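Local coordinates for FixG-related protein (PDB 2R39) that is of unknown function but, as the C-terminal Ig-like domain of a FixG-related, probably membrane-bound protein, probably belongs to an iron-sulfur electron-transport protein, at residues Gln45-Asn50 and Lys102-Thr107; Leu51-Lys54 and Ser60-Gly63. One frame throughout, in Å; residues are numbered along the deposited sequence.

Interaction 1: residues Gln45-Asn50 and Lys102-Thr107; sequences QVQEYN and KSNEFT
Q47 and S103 mark the closest backbone approach, their CA atoms 7.5 Å apart, with two waters linking the adjacent E48 to S103 and K102. One water accepts from E48 N at 2.7 Å and donates to S103 OG; the other donates to E48 O, also at 2.7 Å, and accepts from K102 N at 2.6 Å. Both polar atoms of the E48 backbone therefore reach the turn through solvent, whereas N50, further along strand 47-54, still pairs directly with T100 of strand 92-101. The turn joining strands 92-101 and 106-115 carries a G1 beta bulge, in which E105 and F106 both face D101; E105 has the positive phi (48°) characteristic of its first position, and E105 N bonds to K102 O. Among the side chains, Q47 makes the direct approach: a bend at chi2 (-69°) brings its amide to the turn, with Q47 OE1 2.9 Å from S103 OG and 3.3 Å from N104 ND2. The Q47 and N104 side chains cross at roughly a right angle, and their amide planes differ by 56°, so the two amides are not stacked. The firm bonds of these side chains lie outside the pair: Q47 NE2 bonds to T43 OG1, while the two D101 carboxylate oxygens take S103 OG and N104 ND2. The chemistry is thus that of a hydrated sheet end of the Ig-like sandwich, where D101 probably helps to place S103 and N104 beside Q47 OE1 and water carries the backbone bridges between the parting chains.

Interaction 2: residues Leu51-Lys54 and Ser60-Gly63; sequences LDVK and SWYG
This is a sheet-to-sheet packing contact inside the Ig-like beta sandwich: the indole of W61, on an outermost strand of one sheet, lies against the backbone and side chains of strand 47-54 in the facing sheet. The evidence is in the axes of strand segments 51-54 and 60-62, which approach to 9.2 Å, too far for backbone pairing, and are roughly antiparallel, with 147° between their N-to-C directions. Each strand keeps its backbone partners within its own sheet, L51 with Q65 and D52 with I98 on one side, S60 with G82 and Y62 with S80 on the other. W61 spans the separation because its CG stands anti to the backbone N (chi1 180°), carrying the six-membered ring across to the L51-V53 backbone. There the ring meets peptide atoms as well as methyl and methylene groups. W61 CZ3 comes within 3.5 Å of D52 C, obliquely to the ring, although the CB of D52 leaves the backbone on the side away from W61. L51 O lies over one face, offset toward the rim, while L51 CB packs 4.0 Å from W61 CZ2. On V53 the CB carbon sits at the ring edge, in its plane, and CG1 touches W61 CE3 at 3.9 Å. Further hydrophobic neighbours come from both sheets: M79 and L81 meet W61, L77 meets L51 and I95 meets V53. The nitrogen end of the indole is held by the chain just after it: W61 NE1 donates to G63 O at 3.0 Å through a bent N-H...O angle of 134°, with the acceptor almost exactly in the indole plane and the donor far above the plane of the G63 carbonyl.

Overall arrangement
Interactions 1 and 2 lie on successive parts of strand 47-54, with centres about 18 Å apart. Interaction 2 is near the middle of the domain, about 6 Å from the chain centre, and joins the two facing sheets; interaction 1 is about 16 Å out, at the sheet end, and joins the start of strand 47-54 to the turn between strands 92-101 and 106-115, all in one sheet. Their buried areas are similar, 156 and 167 Å², but the chemistry differs: water bridges the outer contact, and polar side chains approach one another there, whereas an indole packing on peptide and aliphatic carbon makes the inner one. Strand 47-54 thus meets the turn beyond strand 92-101 at its beginning and the opposite sheet further along.

Interaction 1: residues Gln45-Asn50 and Lys102-Thr107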
ATOM      1  N   GLN A  45     -18.567   8.106 -11.389  1.00 50.67           N
ATOM      2  CA  GLN A  45     -19.110   6.752 -11.272  1.00 50.90           C
ATOM      3  C   GLN A  45     -18.369   5.995 -10.163  1.00 50.28           C
ATOM      4  O   GLN A  45     -17.233   6.352  -9.824  1.00 49.67           O
ATOM      5  CB  GLN A  45     -18.938   5.990 -12.592  1.00 50.72           C
ATOM      6  CG  GLN A  45     -19.828   6.441 -13.755  1.00 52.48           C
ATOM      7  CD  GLN A  45     -19.910   5.380 -14.858  1.00 52.54           C
ATOM      8  OE1 GLN A  45     -18.969   4.594 -15.063  1.00 54.93           O
ATOM      9  NE2 GLN A  45     -21.035   5.349 -15.563  1.00 54.85           N
ATOM     10  N   VAL A  46     -19.016   4.967  -9.608  1.00 49.42           N
ATOM     11  CA  VAL A  46     -18.376   4.009  -8.686  1.00 49.17           C
ATOM     12  C   VAL A  46     -17.244   3.289  -9.420  1.00 48.31           C
ATOM     13  O   VAL A  46     -17.393   2.917 -10.581  1.00 47.87           O
ATOM     14  CB  VAL A  46     -19.401   2.951  -8.158  1.00 49.28           C
ATOM     15  CG1 VAL A  46     -18.734   1.937  -7.201  1.00 49.60           C
ATOM     16  CG2 VAL A  46     -20.563   3.623  -7.469  1.00 49.80           C
ATOM     17  N   GLN A  47     -16.106   3.103  -8.749  1.00 48.34           N
ATOM     18  CA  GLN A  47     -14.970   2.407  -9.343  1.00 47.83           C
ATOM     19  C   GLN A  47     -14.439   1.305  -8.412  1.00 47.72           C
ATOM     20  O   GLN A  47     -14.683   1.348  -7.208  1.00 47.35           O
ATOM     21  CB  GLN A  47     -13.855   3.411  -9.697  1.00 47.76           C
ATOM     22  CG  GLN A  47     -14.305   4.628 -10.559  1.00 47.84           C
ATOM     23  CD  GLN A  47     -14.697   4.270 -11.986  1.00 48.55           C
ATOM     24  OE1 GLN A  47     -14.453   3.157 -12.457  1.00 47.73           O
ATOM     25  NE2 GLN A  47     -15.325   5.225 -12.685  1.00 50.15           N
ATOM     26  N   GLU A  48     -13.720   0.327  -8.976  1.00 47.85           N
ATOM     27  CA  GLU A  48     -13.079  -0.756  -8.205  1.00 47.44           C
ATOM     28  C   GLU A  48     -11.586  -0.705  -8.420  1.00 46.57           C
ATOM     29  O   GLU A  48     -11.122  -0.653  -9.557  1.00 46.89           O
ATOM     30  CB  GLU A  48     -13.596  -2.175  -8.576  1.00 47.51           C
ATOM     31  CG  GLU A  48     -12.771  -3.332  -7.887  1.00 48.05           C
ATOM     32  CD  GLU A  48     -13.177  -4.780  -8.258  1.00 50.42           C
ATOM     33  OE1 GLU A  48     -14.351  -5.126  -8.067  1.00 54.07           O
ATOM     34  OE2 GLU A  48     -12.297  -5.574  -8.706  1.00 55.91           O
ATOM     35  N   TYR A  49     -10.837  -0.732  -7.327  1.00 46.12           N
ATOM     36  CA  TYR A  49      -9.370  -0.675  -7.385  1.00 46.50           C
ATOM     37  C   TYR A  49      -8.754  -1.926  -6.734  1.00 45.91           C
ATOM     38  O   TYR A  49      -9.330  -2.483  -5.804  1.00 45.42           O
ATOM     39  CB  TYR A  49      -8.839   0.609  -6.715  1.00 46.88           C
ATOM     40  CG  TYR A  49      -9.524   1.899  -7.169  1.00 48.47           C
ATOM     41  CD1 TYR A  49      -9.470   2.316  -8.493  1.00 49.19           C
ATOM     42  CD2 TYR A  49     -10.215   2.704  -6.267  1.00 49.67           C
ATOM     43  CE1 TYR A  49     -10.094   3.510  -8.911  1.00 49.15           C
ATOM     44  CE2 TYR A  49     -10.830   3.904  -6.677  1.00 50.77           C
ATOM     45  CZ  TYR A  49     -10.769   4.295  -8.001  1.00 49.58           C
ATOM     46  OH  TYR A  49     -11.393   5.468  -8.421  1.00 49.71           O
ATOM     47  N   ASN A  50      -7.616  -2.382  -7.251  1.00 45.64           N
ATOM     48  CA  ASN A  50      -6.794  -3.359  -6.543  1.00 45.43           C
ATOM     49  C   ASN A  50      -5.604  -2.584  -5.982  1.00 45.08           C
ATOM     50  O   ASN A  50      -5.103  -1.642  -6.624  1.00 43.82           O
ATOM     51  CB  ASN A  50      -6.228  -4.437  -7.467  1.00 46.40           C
ATOM     52  CG  ASN A  50      -7.223  -5.572  -7.810  1.00 50.78           C
ATOM     53  OD1 ASN A  50      -8.210  -5.841  -7.118  1.00 50.63           O
ATOM     54  ND2 ASN A  50      -6.902  -6.284  -8.887  1.00 55.78           N
ATOM     55  N   LYS A 102      -8.540  -1.027 -13.229  1.00 57.58           N
ATOM     56  CA  LYS A 102      -8.690  -1.673 -14.543  1.00 60.13           C
ATOM     57  C   LYS A 102      -9.693  -1.000 -15.494  1.00 60.39           C
ATOM     58  O   LYS A 102      -9.422  -0.884 -16.688  1.00 60.64           O
ATOM     59  CB  LYS A 102      -9.060  -3.159 -14.391  1.00 60.44           C
ATOM     60  CG  LYS A 102     -10.437  -3.438 -13.804  1.00 61.05           C
ATOM     61  CD  LYS A 102     -10.609  -4.939 -13.517  1.00 61.96           C
ATOM     62  CE  LYS A 102     -11.306  -5.672 -14.670  1.00 65.34           C
ATOM     63  NZ  LYS A 102     -10.877  -7.104 -14.770  1.00 65.78           N
ATOM     64  N   SER A 103     -10.838  -0.568 -14.962  1.00 61.48           N
ATOM     65  CA  SER A 103     -11.958  -0.057 -15.779  1.00 61.93           C
ATOM     66  C   SER A 103     -11.638   1.245 -16.532  1.00 62.19           C
ATOM     67  O   SER A 103     -12.213   1.518 -17.603  1.00 62.29           O
ATOM     68  CB  SER A 103     -13.180   0.174 -14.897  1.00 62.32           C
ATOM     69  OG  SER A 103     -12.984   1.340 -14.103  1.00 63.88           O
ATOM     70  N   ASN A 104     -10.764   2.061 -15.945  1.00 62.25           N
ATOM     71  CA  ASN A 104     -10.221   3.243 -16.611  1.00 62.15           C
ATOM     72  C   ASN A 104      -8.815   2.972 -17.134  1.00 62.00           C
ATOM     73  O   ASN A 104      -8.138   3.896 -17.612  1.00 62.33           O
ATOM     74  CB  ASN A 104     -10.212   4.458 -15.666  1.00 62.31           C
ATOM     75  CG  ASN A 104     -11.619   4.922 -15.283  1.00 63.03           C
ATOM     76  OD1 ASN A 104     -12.375   5.419 -16.121  1.00 63.08           O
ATOM     77  ND2 ASN A 104     -11.964   4.770 -14.007  1.00 62.97           N
ATOM     78  N   GLU A 105      -8.378   1.711 -17.028  1.00 61.31           N
ATOM     79  CA  GLU A 105      -7.045   1.278 -17.486  1.00 60.65           C
ATOM     80  C   GLU A 105      -5.962   2.248 -16.964  1.00 59.09           C
ATOM     81  O   GLU A 105      -5.260   2.918 -17.732  1.00 59.26           O
ATOM     82  CB  GLU A 105      -7.035   1.128 -19.027  1.00 61.60           C
ATOM     83  CG  GLU A 105      -5.773   0.481 -19.644  1.00 64.59           C
ATOM     84  CD  GLU A 105      -5.569  -0.996 -19.270  1.00 68.32           C
ATOM     85  OE1 GLU A 105      -6.572  -1.724 -19.044  1.00 69.14           O
ATOM     86  OE2 GLU A 105      -4.391  -1.428 -19.224  1.00 68.19           O
ATOM     87  N   PHE A 106      -5.848   2.305 -15.639  1.00 56.56           N
ATOM     88  CA  PHE A 106      -5.102   3.350 -14.958  1.00 54.14           C
ATOM     89  C   PHE A 106      -4.423   2.752 -13.728  1.00 53.09           C
ATOM     90  O   PHE A 106      -5.014   1.943 -13.005  1.00 51.94           O
ATOM     91  CB  PHE A 106      -6.062   4.491 -14.562  1.00 53.65           C
ATOM     92  CG  PHE A 106      -5.409   5.617 -13.799  1.00 53.09           C
ATOM     93  CD1 PHE A 106      -4.547   6.510 -14.439  1.00 52.78           C
ATOM     94  CD2 PHE A 106      -5.683   5.805 -12.448  1.00 51.95           C
ATOM     95  CE1 PHE A 106      -3.935   7.563 -13.730  1.00 52.49           C
ATOM     96  CE2 PHE A 106      -5.091   6.845 -11.735  1.00 50.56           C
ATOM     97  CZ  PHE A 106      -4.203   7.726 -12.377  1.00 52.08           C
ATOM     98  N   THR A 107      -3.161   3.113 -13.511  1.00 51.80           N
ATOM     99  CA  THR A 107      -2.498   2.747 -12.261  1.00 51.15           C
ATOM    100  C   THR A 107      -1.883   3.998 -11.658  1.00 50.42           C
ATOM    101  O   THR A 107      -1.545   4.932 -12.380  1.00 49.63           O
ATOM    102  CB  THR A 107      -1.405   1.670 -12.455  1.00 51.37           C
ATOM    103  OG1 THR A 107      -0.356   2.211 -13.269  1.00 52.07           O
ATOM    104  CG2 THR A 107      -1.965   0.425 -13.122  1.00 51.63           C
TER
HETATM  105  O   HOH W   1     -13.259   0.783 -11.647  1.00 58.02           O
HETATM  106  O   HOH W   2      -9.394  -2.160 -11.019  1.00 61.84           O

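Interaction 2: residues Leu51-Lys54 and Ser60-Gly63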
ATOM      1  N   LEU A  51      -5.132  -3.021  -4.820  1.00 43.40           N
ATOM      2  CA  LEU A  51      -3.987  -2.418  -4.154  1.00 44.00           C
ATOM      3  C   LEU A  51      -2.949  -3.498  -3.994  1.00 43.80           C
ATOM      4  O   LEU A  51      -3.263  -4.629  -3.602  1.00 42.88           O
ATOM      5  CB  LEU A  51      -4.368  -1.824  -2.800  1.00 43.23           C
ATOM      6  CG  LEU A  51      -5.583  -0.879  -2.796  1.00 45.64           C
ATOM      7  CD1 LEU A  51      -6.078  -0.698  -1.391  1.00 46.48           C
ATOM      8  CD2 LEU A  51      -5.284   0.498  -3.447  1.00 46.94           C
ATOM      9  N   ASP A  52      -1.714  -3.139  -4.310  1.00 44.38           N
ATOM     10  CA  ASP A  52      -0.587  -4.076  -4.342  1.00 45.50           C
ATOM     11  C   ASP A  52       0.670  -3.399  -3.861  1.00 44.55           C
ATOM     12  O   ASP A  52       0.679  -2.201  -3.683  1.00 44.23           O
ATOM     13  CB  ASP A  52      -0.373  -4.566  -5.779  1.00 46.42           C
ATOM     14  CG  ASP A  52      -1.363  -5.624  -6.159  1.00 51.40           C
ATOM     15  OD1 ASP A  52      -1.210  -6.767  -5.649  1.00 53.32           O
ATOM     16  OD2 ASP A  52      -2.297  -5.307  -6.944  1.00 52.58           O
ATOM     17  N   VAL A  53       1.724  -4.181  -3.643  1.00 44.27           N
ATOM     18  CA  VAL A  53       3.037  -3.636  -3.299  1.00 44.23           C
ATOM     19  C   VAL A  53       4.060  -4.383  -4.160  1.00 45.36           C
ATOM     20  O   VAL A  53       3.893  -5.586  -4.468  1.00 45.83           O
ATOM     21  CB  VAL A  53       3.407  -3.750  -1.777  1.00 44.53           C
ATOM     22  CG1 VAL A  53       3.438  -5.249  -1.281  1.00 43.37           C
ATOM     23  CG2 VAL A  53       4.749  -3.051  -1.484  1.00 43.41           C
ATOM     24  N   LYS A  54       5.075  -3.671  -4.605  1.00 44.54           N
ATOM     25  CA  LYS A  54       6.171  -4.357  -5.251  1.00 45.80           C
ATOM     26  C   LYS A  54       7.490  -3.967  -4.611  1.00 44.85           C
ATOM     27  O   LYS A  54       7.595  -2.880  -4.022  1.00 43.96           O
ATOM     28  CB  LYS A  54       6.109  -4.155  -6.766  1.00 47.33           C
ATOM     29  CG  LYS A  54       6.871  -3.013  -7.318  1.00 52.75           C
ATOM     30  CD  LYS A  54       7.167  -3.217  -8.815  1.00 54.40           C
ATOM     31  CE  LYS A  54       5.914  -3.544  -9.608  1.00 53.08           C
ATOM     32  NZ  LYS A  54       6.032  -3.054 -11.028  1.00 52.34           N
ATOM     33  N   SER A  60       4.132 -10.548   3.549  1.00 42.64           N
ATOM     34  CA  SER A  60       2.729 -10.724   3.877  1.00 42.78           C
ATOM     35  C   SER A  60       2.041  -9.372   3.816  1.00 43.00           C
ATOM     36  O   SER A  60       2.616  -8.349   4.222  1.00 43.17           O
ATOM     37  CB  SER A  60       2.577 -11.315   5.273  1.00 42.63           C
ATOM     38  OG  SER A  60       3.177 -12.589   5.337  1.00 41.48           O
ATOM     39  N   TRP A  61       0.842  -9.374   3.247  1.00 43.04           N
ATOM     40  CA  TRP A  61      -0.020  -8.203   3.182  1.00 42.72           C
ATOM     41  C   TRP A  61      -1.104  -8.364   4.244  1.00 42.65           C
ATOM     42  O   TRP A  61      -1.660  -9.459   4.421  1.00 42.98           O
ATOM     43  CB  TRP A  61      -0.646  -8.105   1.783  1.00 42.45           C
ATOM     44  CG  TRP A  61      -1.572  -6.943   1.553  1.00 42.42           C
ATOM     45  CD1 TRP A  61      -2.877  -6.816   1.999  1.00 41.67           C
ATOM     46  CD2 TRP A  61      -1.300  -5.770   0.772  1.00 41.04           C
ATOM     47  NE1 TRP A  61      -3.408  -5.622   1.556  1.00 41.00           N
ATOM     48  CE2 TRP A  61      -2.464  -4.965   0.803  1.00 42.21           C
ATOM     49  CE3 TRP A  61      -0.174  -5.310   0.060  1.00 42.15           C
ATOM     50  CZ2 TRP A  61      -2.533  -3.719   0.150  1.00 42.98           C
ATOM     51  CZ3 TRP A  61      -0.247  -4.080  -0.596  1.00 40.76           C
ATOM     52  CH2 TRP A  61      -1.417  -3.299  -0.544  1.00 42.64           C
ATOM     53  N   TYR A  62      -1.393  -7.276   4.951  1.00 42.21           N
ATOM     54  CA  TYR A  62      -2.437  -7.253   5.965  1.00 42.36           C
ATOM     55  C   TYR A  62      -3.313  -6.012   5.820  1.00 42.98           C
ATOM     56  O   TYR A  62      -2.960  -4.933   6.298  1.00 42.94           O
ATOM     57  CB  TYR A  62      -1.843  -7.319   7.365  1.00 42.77           C
ATOM     58  CG  TYR A  62      -0.959  -8.520   7.625  1.00 43.19           C
ATOM     59  CD1 TYR A  62      -1.513  -9.748   7.976  1.00 44.20           C
ATOM     60  CD2 TYR A  62       0.435  -8.408   7.570  1.00 44.51           C
ATOM     61  CE1 TYR A  62      -0.703 -10.860   8.238  1.00 44.93           C
ATOM     62  CE2 TYR A  62       1.257  -9.511   7.828  1.00 44.51           C
ATOM     63  CZ  TYR A  62       0.675 -10.735   8.156  1.00 43.76           C
ATOM     64  OH  TYR A  62       1.471 -11.839   8.417  1.00 42.88           O
ATOM     65  N   GLY A  63      -4.439  -6.155   5.127  1.00 42.86           N
ATOM     66  CA  GLY A  63      -5.412  -5.059   5.006  1.00 43.16           C
ATOM     67  C   GLY A  63      -6.130  -5.078   3.674  1.00 43.39           C
ATOM     68  O   GLY A  63      -6.003  -6.047   2.920  1.00 42.80           O
TER